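Local atomic coordinates of SnoaL-like domain-containing protein (Silicibacter pomeroyi, PDB entry 3FLJ), a protein that is of unknown function but has the cystatin-like alpha+beta fold of the SnoaL-like family, whose members often bind small molecules in a pocket. Residues A[41-46]-A[63-68]; A[68-73]-A[144-149]; A[72-77]-A[134-139]; A[96-101]-A[130-135]. All blocks are in the same frame, centred on the assembly; numbering follows the deposited sequence.

Contact 1: residues A[41-46]-A[63-68]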
loop_
_atom_site.group_PDB
_atom_site.type_symbol
_atom_site.label_atom_id
_atom_site.label_comp_id
_atom_site.label_asym_id
_atom_site.label_seq_id
_atom_site.Cartn_x
_atom_site.Cartn_y
_atom_site.Cartn_z
ATOM N N ALA A 41 20.410 2.272 12.283
ATOM C CA ALA A 41 21.448 1.472 11.584
ATOM C C ALA A 41 21.075 0.895 10.206
ATOM O O ALA A 41 21.966 0.605 9.401
ATOM C CB ALA A 41 21.980 0.351 12.502
ATOM N N LEU A 42 19.781 0.731 9.950
ATOM C CA LEU A 42 19.277 0.232 8.659
ATOM C C LEU A 42 19.017 1.316 7.597
ATOM O O LEU A 42 18.782 0.971 6.433
ATOM C CB LEU A 42 17.982 -0.561 8.894
ATOM C CG LEU A 42 18.070 -1.706 9.925
ATOM C CD1 LEU A 42 16.756 -2.455 9.960
ATOM C CD2 LEU A 42 19.227 -2.668 9.655
ATOM N N LEU A 43 19.120 2.596 7.973
ATOM C CA LEU A 43 18.752 3.714 7.100
ATOM C C LEU A 43 19.954 4.347 6.436
ATOM O O LEU A 43 20.977 4.533 7.081
ATOM C CB LEU A 43 18.023 4.793 7.913
ATOM C CG LEU A 43 16.796 4.394 8.737
ATOM C CD1 LEU A 43 16.248 5.606 9.530
ATOM C CD2 LEU A 43 15.707 3.763 7.890
ATOM N N ALA A 44 19.819 4.710 5.158
ATOM C CA ALA A 44 20.867 5.463 4.452
ATOM C C ALA A 44 20.951 6.864 5.097
ATOM O O ALA A 44 19.943 7.373 5.648
ATOM C CB ALA A 44 20.556 5.570 2.952
ATOM N N GLU A 45 22.143 7.469 5.050
ATOM C CA GLU A 45 22.365 8.804 5.644
ATOM C C GLU A 45 21.331 9.842 5.164
ATOM O O GLU A 45 20.826 10.624 5.979
ATOM C CB GLU A 45 23.801 9.278 5.393
ATOM C CG GLU A 45 24.200 10.530 6.171
ATOM C CD GLU A 45 25.705 10.786 6.193
ATOM O OE1 GLU A 45 26.499 9.822 6.339
ATOM O OE2 GLU A 45 26.095 11.970 6.103
ATOM N N ASP A 46 20.983 9.782 3.871
ATOM C CA ASP A 46 20.007 10.662 3.205
ATOM C C ASP A 46 18.683 9.932 2.860
ATOM O O ASP A 46 18.046 10.232 1.833
ATOM C CB ASP A 46 20.663 11.292 1.947
ATOM C CG ASP A 46 21.152 10.248 0.901
ATOM O OD1 ASP A 46 21.071 9.006 1.131
ATOM O OD2 ASP A 46 21.660 10.697 -0.154
ATOM N N PRO A 63 16.092 12.354 11.658
ATOM C CA PRO A 63 14.646 12.611 11.676
ATOM C C PRO A 63 13.742 11.417 11.275
ATOM O O PRO A 63 12.684 11.233 11.892
ATOM C CB PRO A 63 14.480 13.805 10.721
ATOM C CG PRO A 63 15.705 13.896 9.947
ATOM C CD PRO A 63 16.795 13.299 10.760
ATOM N N VAL A 64 14.166 10.614 10.292
ATOM C CA VAL A 64 13.365 9.454 9.833
ATOM C C VAL A 64 13.229 8.389 10.927
ATOM O O VAL A 64 12.131 7.865 11.129
ATOM C CB VAL A 64 13.879 8.882 8.489
ATOM C CG1 VAL A 64 13.225 7.530 8.145
ATOM C CG2 VAL A 64 13.644 9.917 7.380
ATOM N N ALA A 65 14.330 8.083 11.620
ATOM C CA ALA A 65 14.319 7.106 12.730
ATOM C C ALA A 65 13.352 7.556 13.852
ATOM O O ALA A 65 12.617 6.732 14.396
ATOM C CB ALA A 65 15.742 6.869 13.279
ATOM N N ALA A 66 13.364 8.859 14.164
ATOM C CA ALA A 66 12.448 9.476 15.142
ATOM C C ALA A 66 10.988 9.366 14.721
ATOM O O ALA A 66 10.142 9.014 15.541
ATOM C CB ALA A 66 12.822 10.942 15.402
ATOM N N VAL A 67 10.702 9.644 13.447
ATOM C CA VAL A 67 9.346 9.531 12.901
ATOM C C VAL A 67 8.879 8.075 12.970
ATOM O O VAL A 67 7.786 7.815 13.463
ATOM C CB VAL A 67 9.217 10.122 11.448
ATOM C CG1 VAL A 67 7.816 9.882 10.868
ATOM C CG2 VAL A 67 9.515 11.609 11.467
ATOM N N LEU A 68 9.725 7.139 12.523
ATOM C CA LEU A 68 9.391 5.699 12.556
ATOM C C LEU A 68 9.168 5.168 13.976
ATOM O O LEU A 68 8.288 4.317 14.175
ATOM C CB LEU A 68 10.441 4.860 11.811
ATOM C CG LEU A 68 10.476 5.042 10.286
ATOM C CD1 LEU A 68 11.765 4.433 9.704
ATOM C CD2 LEU A 68 9.226 4.421 9.617
#
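Leu43 reaches from the short strand 43-44 to helix 61-74 and is the one residue of 41-46 that touches 63-68. Its CD1 does most of the work. This methyl lies 3.8 Å from Val64 CG1 and equally close, 3.8 Å, to the backbone N of Ala65. The Ala65 methyl flanks the same spot, with its CB 4.0 Å from Leu43 CD1. One branch of the leucine therefore sits against one turn of helix, between a valine branch and an alanine. Val64 offers CG1 because that branch stands opposite its backbone N, at a chi1 of 169°. The contact is purely apolar, and no hydrogen bond crosses it.

In the cystatin-like fold a long helix lies across a curved sheet, and here the short strand 43-44, hydrogen-bonded through its backbone to Ile117, packs on the first half of that helix. Val64 and Leu68 also touch Phe49 of strand 47-50, and Leu43 rests on Ile117 of strand 117-125.

The second branch of Leu43 is held less closely. Its CD2 is 4.4 Å from Leu68 CD1, a loose approach, and an unidentified bound molecule lies about 4 Å from the Leu68 side chain. Beyond Ala44 the chain turns a corner at the exposed Glu45 and Asp46. Asp46 OD1 takes a hydrogen bond from Gln118 NE2, and Glu45 has a long, weak ion pair with Arg61.

Contact 2: residues A[68-73]-A[144-149]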
loop_
_atom_site.group_PDB
_atom_site.type_symbol
_atom_site.label_atom_id
_atom_site.label_comp_id
_atom_site.label_asym_id
_atom_site.label_seq_id
_atom_site.Cartn_x
_atom_site.Cartn_y
_atom_site.Cartn_z
ATOM N N LEU A 68 9.725 7.139 12.523
ATOM C CA LEU A 68 9.391 5.699 12.556
ATOM C C LEU A 68 9.168 5.168 13.976
ATOM O O LEU A 68 8.288 4.317 14.175
ATOM C CB LEU A 68 10.441 4.860 11.811
ATOM C CG LEU A 68 10.476 5.042 10.286
ATOM C CD1 LEU A 68 11.765 4.433 9.704
ATOM C CD2 LEU A 68 9.226 4.421 9.617
ATOM N N GLY A 69 9.958 5.669 14.934
ATOM C CA GLY A 69 9.780 5.377 16.362
ATOM C C GLY A 69 8.382 5.763 16.843
ATOM O O GLY A 69 7.725 4.960 17.511
ATOM N N HIS A 70 7.924 6.967 16.461
ATOM C CA HIS A 70 6.560 7.437 16.784
ATOM C C HIS A 70 5.464 6.618 16.105
ATOM O O HIS A 70 4.451 6.345 16.738
ATOM C CB HIS A 70 6.368 8.932 16.482
ATOM C CG HIS A 70 7.053 9.831 17.462
ATOM N ND1 HIS A 70 6.702 9.866 18.793
ATOM C CD2 HIS A 70 8.046 10.737 17.309
ATOM C CE1 HIS A 70 7.456 10.751 19.424
ATOM N NE2 HIS A 70 8.283 11.291 18.546
ATOM N N VAL A 71 5.657 6.243 14.838
ATOM C CA VAL A 71 4.670 5.402 14.109
ATOM C C VAL A 71 4.498 4.054 14.825
ATOM O O VAL A 71 3.364 3.623 15.053
ATOM C CB VAL A 71 5.020 5.191 12.606
ATOM C CG1 VAL A 71 4.019 4.249 11.938
ATOM C CG2 VAL A 71 5.049 6.517 11.854
ATOM N N GLY A 72 5.623 3.426 15.186
ATOM C CA GLY A 72 5.651 2.163 15.945
ATOM C C GLY A 72 4.932 2.230 17.286
ATOM O O GLY A 72 4.283 1.261 17.686
ATOM N N GLN A 73 5.055 3.376 17.958
ATOM C CA GLN A 73 4.364 3.664 19.215
ATOM C C GLN A 73 2.841 3.781 19.040
ATOM O O GLN A 73 2.096 3.269 19.884
ATOM C CB GLN A 73 4.893 4.964 19.840
ATOM C CG GLN A 73 6.325 4.888 20.386
ATOM C CD GLN A 73 6.419 4.572 21.865
ATOM O OE1 GLN A 73 5.500 4.012 22.476
ATOM N NE2 GLN A 73 7.540 4.952 22.458
ATOM N N ASP A 144 7.000 16.276 20.832
ATOM C CA ASP A 144 8.407 15.884 20.878
ATOM C C ASP A 144 9.253 17.106 20.492
ATOM O O ASP A 144 9.340 17.440 19.310
ATOM C CB ASP A 144 8.628 14.679 19.952
ATOM C CG ASP A 144 10.030 14.119 20.011
ATOM O OD1 ASP A 144 10.948 14.720 20.600
ATOM O OD2 ASP A 144 10.212 13.046 19.425
ATOM N N ALA A 145 9.867 17.732 21.509
ATOM C CA ALA A 145 10.694 18.958 21.357
ATOM C C ALA A 145 11.887 18.860 20.380
ATOM O O ALA A 145 12.323 19.889 19.854
ATOM C CB ALA A 145 11.162 19.481 22.713
ATOM N N ARG A 146 12.389 17.643 20.135
ATOM C CA ARG A 146 13.453 17.396 19.129
ATOM C C ARG A 146 13.035 17.790 17.707
ATOM O O ARG A 146 13.891 18.119 16.884
ATOM C CB ARG A 146 13.844 15.925 19.067
ATOM C CG ARG A 146 14.414 15.338 20.360
ATOM C CD ARG A 146 14.794 13.883 20.175
ATOM N NE ARG A 146 13.682 13.071 19.675
ATOM C CZ ARG A 146 13.680 11.747 19.514
ATOM N NH1 ARG A 146 14.725 10.998 19.866
ATOM N NH2 ARG A 146 12.580 11.162 19.047
ATOM N N PHE A 147 11.733 17.737 17.424
ATOM C CA PHE A 147 11.204 18.127 16.124
ATOM C C PHE A 147 11.309 19.605 15.756
ATOM O O PHE A 147 11.034 19.905 14.614
ATOM C CB PHE A 147 9.816 17.512 15.851
ATOM C CG PHE A 147 9.890 16.070 15.460
ATOM C CD1 PHE A 147 9.946 15.075 16.435
ATOM C CD2 PHE A 147 9.989 15.704 14.104
ATOM C CE1 PHE A 147 10.055 13.708 16.076
ATOM C CE2 PHE A 147 10.109 14.351 13.729
ATOM C CZ PHE A 147 10.138 13.346 14.725
ATOM N N LEU A 148 11.674 20.507 16.687
ATOM C CA LEU A 148 11.990 21.930 16.363
ATOM C C LEU A 148 13.138 21.944 15.328
ATOM O O LEU A 148 13.040 22.625 14.306
ATOM C CB LEU A 148 12.426 22.735 17.604
ATOM C CG LEU A 148 12.556 24.275 17.471
ATOM C CD1 LEU A 148 11.174 24.914 17.367
ATOM C CD2 LEU A 148 13.327 24.877 18.638
ATOM N N LYS A 149 14.193 21.170 15.608
ATOM C CA LYS A 149 15.316 20.965 14.677
ATOM C C LYS A 149 14.876 20.141 13.441
ATOM O O LYS A 149 15.168 20.532 12.315
ATOM C CB LYS A 149 16.497 20.259 15.360
#
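His70 and Asp144 are joined by a hydrogen bond, the one polar link between 68-73 and 144-149. His70 NE2 donates to Asp144 OD2 over 2.8 Å, and the bond is nearly straight at 168°. The oxygen lies close to the ring plane and uses its anti lone pair, the one away from OD1. With Asp144 CG anti to its backbone N (chi1 -175°), the carboxylate reaches out to His70, turned 69° from the imidazole.

The charged contacts converge on the same carboxylate. Arg146 NH2 forms a salt bridge to Asp144 OD2 at 3.0 Å, on the syn lone pair, so OD2 takes two donors on different sides. Asp144 OD1 accepts from the Arg146 backbone N at 3.3 Å, the N-H coming from above the carboxylate plane. This is a capping bond in the turn from helix 127-143 into helix 147-150. The C-terminal part of this cystatin-like domain is thereby tied to helix 61-74. A leucine in place of Asp144 would probably leave His70 NE2 and the Arg146 guanidinium without their shared acceptor, and the turn without its cap.

The aromatic contact is looser, rim to rim and neither ring over the other's face, with His70 CD2 3.8 Å from Phe147 CE1. Phe147 packs further on Ala66 and Val67 of helix 61-74. Arg146 has a second acidic partner, Glu36, and His70 ND1 a weak hydrogen bond with Arg140.

Contact 3: residues A[72-77]-A[134-139]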
loop_
_atom_site.group_PDB
_atom_site.type_symbol
_atom_site.label_atom_id
_atom_site.label_comp_id
_atom_site.label_asym_id
_atom_site.label_seq_id
_atom_site.Cartn_x
_atom_site.Cartn_y
_atom_site.Cartn_z
ATOM N N GLY A 72 5.623 3.426 15.186
ATOM C CA GLY A 72 5.651 2.163 15.945
ATOM C C GLY A 72 4.932 2.230 17.286
ATOM O O GLY A 72 4.283 1.261 17.686
ATOM N N GLN A 73 5.055 3.376 17.958
ATOM C CA GLN A 73 4.364 3.664 19.215
ATOM C C GLN A 73 2.841 3.781 19.040
ATOM O O GLN A 73 2.096 3.269 19.884
ATOM C CB GLN A 73 4.893 4.964 19.840
ATOM C CG GLN A 73 6.325 4.888 20.386
ATOM C CD GLN A 73 6.419 4.572 21.865
ATOM O OE1 GLN A 73 5.500 4.012 22.476
ATOM N NE2 GLN A 73 7.540 4.952 22.458
ATOM N N VAL A 74 2.406 4.469 17.972
ATOM C CA VAL A 74 0.977 4.639 17.657
ATOM C C VAL A 74 0.316 3.287 17.362
ATOM O O VAL A 74 -0.749 2.990 17.919
ATOM C CB VAL A 74 0.737 5.628 16.474
ATOM C CG1 VAL A 74 -0.745 5.682 16.066
ATOM C CG2 VAL A 74 1.216 7.030 16.845
ATOM N N PHE A 75 0.960 2.475 16.518
ATOM C CA PHE A 75 0.421 1.161 16.157
ATOM C C PHE A 75 0.410 0.156 17.314
ATOM O O PHE A 75 1.285 0.180 18.168
ATOM C CB PHE A 75 1.173 0.499 14.978
ATOM C CG PHE A 75 1.086 1.227 13.647
ATOM C CD1 PHE A 75 -0.046 1.981 13.245
ATOM C CD2 PHE A 75 2.105 1.018 12.706
ATOM C CE1 PHE A 75 -0.093 2.585 11.973
ATOM C CE2 PHE A 75 2.054 1.610 11.423
ATOM C CZ PHE A 75 0.964 2.392 11.057
ATOM N N SER A 76 -0.605 -0.701 17.316
ATOM C CA SER A 76 -0.736 -1.823 18.244
ATOM C C SER A 76 -1.087 -3.063 17.427
ATOM O O SER A 76 -1.558 -2.946 16.288
ATOM C CB SER A 76 -1.805 -1.546 19.299
ATOM O OG SER A 76 -3.031 -1.192 18.702
ATOM N N GLU A 77 -0.839 -4.238 18.013
ATOM C CA GLU A 77 -1.088 -5.537 17.380
ATOM C C GLU A 77 -0.409 -5.621 15.992
ATOM O O GLU A 77 -0.986 -6.129 15.043
ATOM C CB GLU A 77 -2.608 -5.805 17.284
ATOM C CG GLU A 77 -3.364 -5.707 18.623
ATOM C CD GLU A 77 -4.848 -6.135 18.557
ATOM O OE1 GLU A 77 -5.317 -6.671 17.518
ATOM O OE2 GLU A 77 -5.558 -5.941 19.579
ATOM N N ARG A 134 -2.898 10.064 11.349
ATOM C CA ARG A 134 -2.517 11.468 11.093
ATOM C C ARG A 134 -2.703 12.329 12.350
ATOM O O ARG A 134 -1.798 13.078 12.699
ATOM C CB ARG A 134 -3.321 12.074 9.940
ATOM C CG ARG A 134 -2.908 13.513 9.513
ATOM C CD ARG A 134 -3.982 14.191 8.679
ATOM N NE ARG A 134 -5.244 14.319 9.421
ATOM C CZ ARG A 134 -6.365 14.889 8.971
ATOM N NH1 ARG A 134 -6.430 15.459 7.759
ATOM N NH2 ARG A 134 -7.449 14.906 9.758
ATOM N N ASP A 135 -3.855 12.186 13.010
ATOM C CA ASP A 135 -4.145 12.919 14.249
ATOM C C ASP A 135 -3.177 12.542 15.382
ATOM O O ASP A 135 -2.625 13.440 16.024
ATOM C CB ASP A 135 -5.606 12.732 14.686
ATOM C CG ASP A 135 -6.618 13.371 13.707
ATOM O OD1 ASP A 135 -6.227 14.190 12.833
ATOM O OD2 ASP A 135 -7.823 13.043 13.831
ATOM N N ALA A 136 -2.943 11.236 15.577
ATOM C CA ALA A 136 -1.989 10.742 16.596
ATOM C C ALA A 136 -0.551 11.228 16.344
ATOM O O ALA A 136 0.138 11.630 17.290
ATOM C CB ALA A 136 -2.030 9.212 16.711
HETATM N N MSE A 137 -0.131 11.222 15.077
HETATM C CA MSE A 137 1.221 11.670 14.670
HETATM C C MSE A 137 1.408 13.183 14.785
HETATM O O MSE A 137 2.500 13.623 15.161
HETATM C CB MSE A 137 1.598 11.169 13.261
HETATM C CG MSE A 137 1.823 9.654 13.162
HETATM SE SE MSE A 137 3.320 9.034 14.244
HETATM C CE MSE A 137 4.760 9.986 13.236
ATOM N N ASN A 138 0.376 13.968 14.452
ATOM C CA ASN A 138 0.417 15.428 14.665
ATOM C C ASN A 138 0.698 15.737 16.149
ATOM O O ASN A 138 1.564 16.554 16.444
ATOM C CB ASN A 138 -0.887 16.128 14.259
ATOM C CG ASN A 138 -1.124 16.156 12.760
ATOM O OD1 ASN A 138 -0.216 15.947 11.936
ATOM N ND2 ASN A 138 -2.385 16.401 12.392
ATOM N N ALA A 139 -0.015 15.049 17.049
ATOM C CA ALA A 139 0.160 15.214 18.500
ATOM C C ALA A 139 1.579 14.844 18.990
ATOM O O ALA A 139 2.201 15.611 19.729
ATOM C CB ALA A 139 -0.909 14.416 19.270
#
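Val74 carries this contact from the 72-77 side and meets two neighbouring residues of helix 127-143, Ala136 and Met137. Of the three it has the largest surface buried. Both of its methyls are engaged. CG1 lies 3.8 Å from Ala136 CB, and CG2 is 3.9 Å from the same CB. The alanine methyl thus faces the fork of the valine and touches both branches. A chi1 of 174° sets CG1 trans to N and CG2 trans to the carbonyl carbon, which spreads the two methyls over the helix.

Ala136 is the second residue. Its small side chain points toward 72-77 and brings the backbones close, with the CA atoms of Val74 and Ala136 6.9 Å apart. No hydrogen bond spans the segments.

Val74 is the last residue of helix 61-74 before the chain passes into strand 75-76. In this cystatin-like fold the junction is where the long helix hands over to the sheet, and helix 127-143 packs beside it. Val74 also touches Val98 of strand 89-98 and Leu133.

Met137, a selenomethionine, is the third. Its SE is 3.9 Å from Val74 CG2, and the two side chains cross at a slant. The methionine chain bends at chi2 (-63°) and again at chi3 (-65°). Its end runs along the neighbouring helix 61-74, where it also packs on Val67, His70 and Val71. On the far side of the helix, Arg134 packs on Tyr127 of the second subunit and forms a salt bridge with Asp135 whose hydrogen bond is weak.

Contact 4: residues A[96-101]-A[130-135]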
loop_
_atom_site.group_PDB
_atom_site.type_symbol
_atom_site.label_atom_id
_atom_site.label_comp_id
_atom_site.label_asym_id
_atom_site.label_seq_id
_atom_site.Cartn_x
_atom_site.Cartn_y
_atom_site.Cartn_z
ATOM N N CYS A 96 -2.262 -4.030 11.501
ATOM C CA CYS A 96 -2.160 -3.459 12.851
ATOM C C CYS A 96 -3.465 -2.745 13.206
ATOM O O CYS A 96 -4.471 -2.872 12.473
ATOM C CB CYS A 96 -0.956 -2.489 12.931
ATOM S SG CYS A 96 -1.086 -1.104 11.830
ATOM N N LYS A 97 -3.472 -2.098 14.368
ATOM C CA LYS A 97 -4.568 -1.228 14.781
ATOM C C LYS A 97 -4.033 0.147 15.197
ATOM O O LYS A 97 -2.860 0.277 15.583
ATOM C CB LYS A 97 -5.388 -1.843 15.927
ATOM C CG LYS A 97 -5.888 -3.249 15.649
ATOM C CD LYS A 97 -6.868 -3.789 16.687
ATOM C CE LYS A 97 -8.248 -3.155 16.563
ATOM N NZ LYS A 97 -9.298 -3.831 17.391
ATOM N N VAL A 98 -4.887 1.163 15.037
ATOM C CA VAL A 98 -4.667 2.523 15.542
ATOM C C VAL A 98 -5.848 2.670 16.506
ATOM O O VAL A 98 -6.990 2.900 16.068
ATOM C CB VAL A 98 -4.653 3.589 14.430
ATOM C CG1 VAL A 98 -4.494 4.978 15.025
ATOM C CG2 VAL A 98 -3.530 3.305 13.452
ATOM N N GLY A 99 -5.574 2.456 17.800
ATOM C CA GLY A 99 -6.602 2.424 18.830
ATOM C C GLY A 99 -7.456 1.189 18.581
ATOM O O GLY A 99 -6.922 0.076 18.479
ATOM N N GLU A 100 -8.767 1.395 18.450
ATOM C CA GLU A 100 -9.718 0.313 18.122
ATOM C C GLU A 100 -9.923 0.090 16.613
ATOM O O GLU A 100 -10.601 -0.873 16.243
ATOM C CB GLU A 100 -11.078 0.574 18.805
ATOM C CG GLU A 100 -11.009 0.671 20.351
ATOM C CD GLU A 100 -10.445 -0.599 21.037
ATOM O OE1 GLU A 100 -10.646 -1.731 20.520
ATOM O OE2 GLU A 100 -9.797 -0.460 22.103
ATOM N N LEU A 101 -9.319 0.922 15.756
ATOM C CA LEU A 101 -9.507 0.861 14.310
ATOM C C LEU A 101 -8.463 -0.034 13.657
ATOM O O LEU A 101 -7.275 0.136 13.917
ATOM C CB LEU A 101 -9.407 2.257 13.699
ATOM C CG LEU A 101 -10.426 3.322 14.115
ATOM C CD1 LEU A 101 -10.036 4.649 13.504
ATOM C CD2 LEU A 101 -11.847 2.939 13.701
ATOM N N VAL A 130 -6.270 5.817 8.661
ATOM C CA VAL A 130 -5.181 6.728 8.252
ATOM C C VAL A 130 -5.410 8.126 8.875
ATOM O O VAL A 130 -4.454 8.743 9.330
ATOM C CB VAL A 130 -4.985 6.784 6.710
ATOM C CG1 VAL A 130 -3.933 7.841 6.325
ATOM C CG2 VAL A 130 -4.567 5.363 6.146
ATOM N N GLY A 131 -6.661 8.599 8.892
ATOM C CA GLY A 131 -7.044 9.864 9.567
ATOM C C GLY A 131 -6.696 9.859 11.053
ATOM O O GLY A 131 -6.143 10.841 11.573
ATOM N N ALA A 132 -6.999 8.736 11.716
ATOM C CA ALA A 132 -6.653 8.503 13.127
ATOM C C ALA A 132 -5.125 8.514 13.341
ATOM O O ALA A 132 -4.654 9.124 14.306
ATOM C CB ALA A 132 -7.266 7.196 13.637
ATOM N N LEU A 133 -4.371 7.852 12.449
ATOM C CA LEU A 133 -2.893 7.880 12.467
ATOM C C LEU A 133 -2.361 9.316 12.321
ATOM O O LEU A 133 -1.485 9.708 13.085
ATOM C CB LEU A 133 -2.263 6.985 11.373
ATOM C CG LEU A 133 -0.727 6.948 11.202
ATOM C CD1 LEU A 133 -0.031 6.546 12.500
ATOM C CD2 LEU A 133 -0.297 6.037 10.023
ATOM N N ARG A 134 -2.898 10.064 11.349
ATOM C CA ARG A 134 -2.517 11.468 11.093
ATOM C C ARG A 134 -2.703 12.329 12.350
ATOM O O ARG A 134 -1.798 13.078 12.699
ATOM C CB ARG A 134 -3.321 12.074 9.940
ATOM C CG ARG A 134 -2.908 13.513 9.513
ATOM C CD ARG A 134 -3.982 14.191 8.679
ATOM N NE ARG A 134 -5.244 14.319 9.421
ATOM C CZ ARG A 134 -6.365 14.889 8.971
ATOM N NH1 ARG A 134 -6.430 15.459 7.759
ATOM N NH2 ARG A 134 -7.449 14.906 9.758
ATOM N N ASP A 135 -3.855 12.186 13.010
ATOM C CA ASP A 135 -4.145 12.919 14.249
ATOM C C ASP A 135 -3.177 12.542 15.382
ATOM O O ASP A 135 -2.625 13.440 16.024
ATOM C CB ASP A 135 -5.606 12.732 14.686
ATOM C CG ASP A 135 -6.618 13.371 13.707
ATOM O OD1 ASP A 135 -6.227 14.190 12.833
ATOM O OD2 ASP A 135 -7.823 13.043 13.831
#
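Val98 and Leu101 both press on the methyl of Ala132. Val98 CG1 lies 3.8 Å from Ala132 CB, and Leu101 CD1 is also 3.8 Å from that CB. One small side chain of the helix is therefore met by two branched ones from the sheet. A chi1 of 177° puts CG1 anti to the Val98 backbone N, which also turns this methyl to within 3.9 Å of Leu133 N. The other branch packs more loosely, with Val98 CG2 4.4 Å from Leu133 CB.

The next shell sets the positions. Val98 and Leu101 stand at the two ends of a type II' beta turn. Two backbone hydrogen bonds close it, Val98 N to Leu101 O at 2.8 Å and Leu101 N to Val98 O at 3.1 Å. Gly99 has a positive phi of 68°, a value that suits glycine. The turn brings both apolar side chains to the same part of the helix. Val98 is further set by Phe75 of strand 75-76, which also touches Leu133, and both Val98 and Leu101 touch Thr129.

Farther out, Val130 and Arg134 pack on Tyr127 of the second subunit, so this helix also takes part in the dimer. The arrangement is a beta hairpin with a two-residue type II' loop, joining strands 89-98 and 101-111, whose end packs on helix 127-143, the long helix that follows the last strand of a cystatin-like domain.

In the fold
Contacts 1, 2 and 3 follow one another along helix 61-74, and contact 4 continues the line on helix 127-143. Leu68 belongs to both contact 1 and contact 2, whose centres are 11 Å apart. Phe147 of contact 2 reaches back to contact 1, with its CE2 3.6 Å from Val67 CG2. Contacts 2 and 3 meet where Met137 SE lies 3.7 Å from Val71 N. Contacts 3 and 4 are closest, with centres 7 Å apart, and a probable hydrogen bond joins Ser76 O to Lys97 N. Contacts 1 and 4 lie about 22 Å apart between centres. The unidentified ligand near Leu68 may mark a pocket beside contact 1.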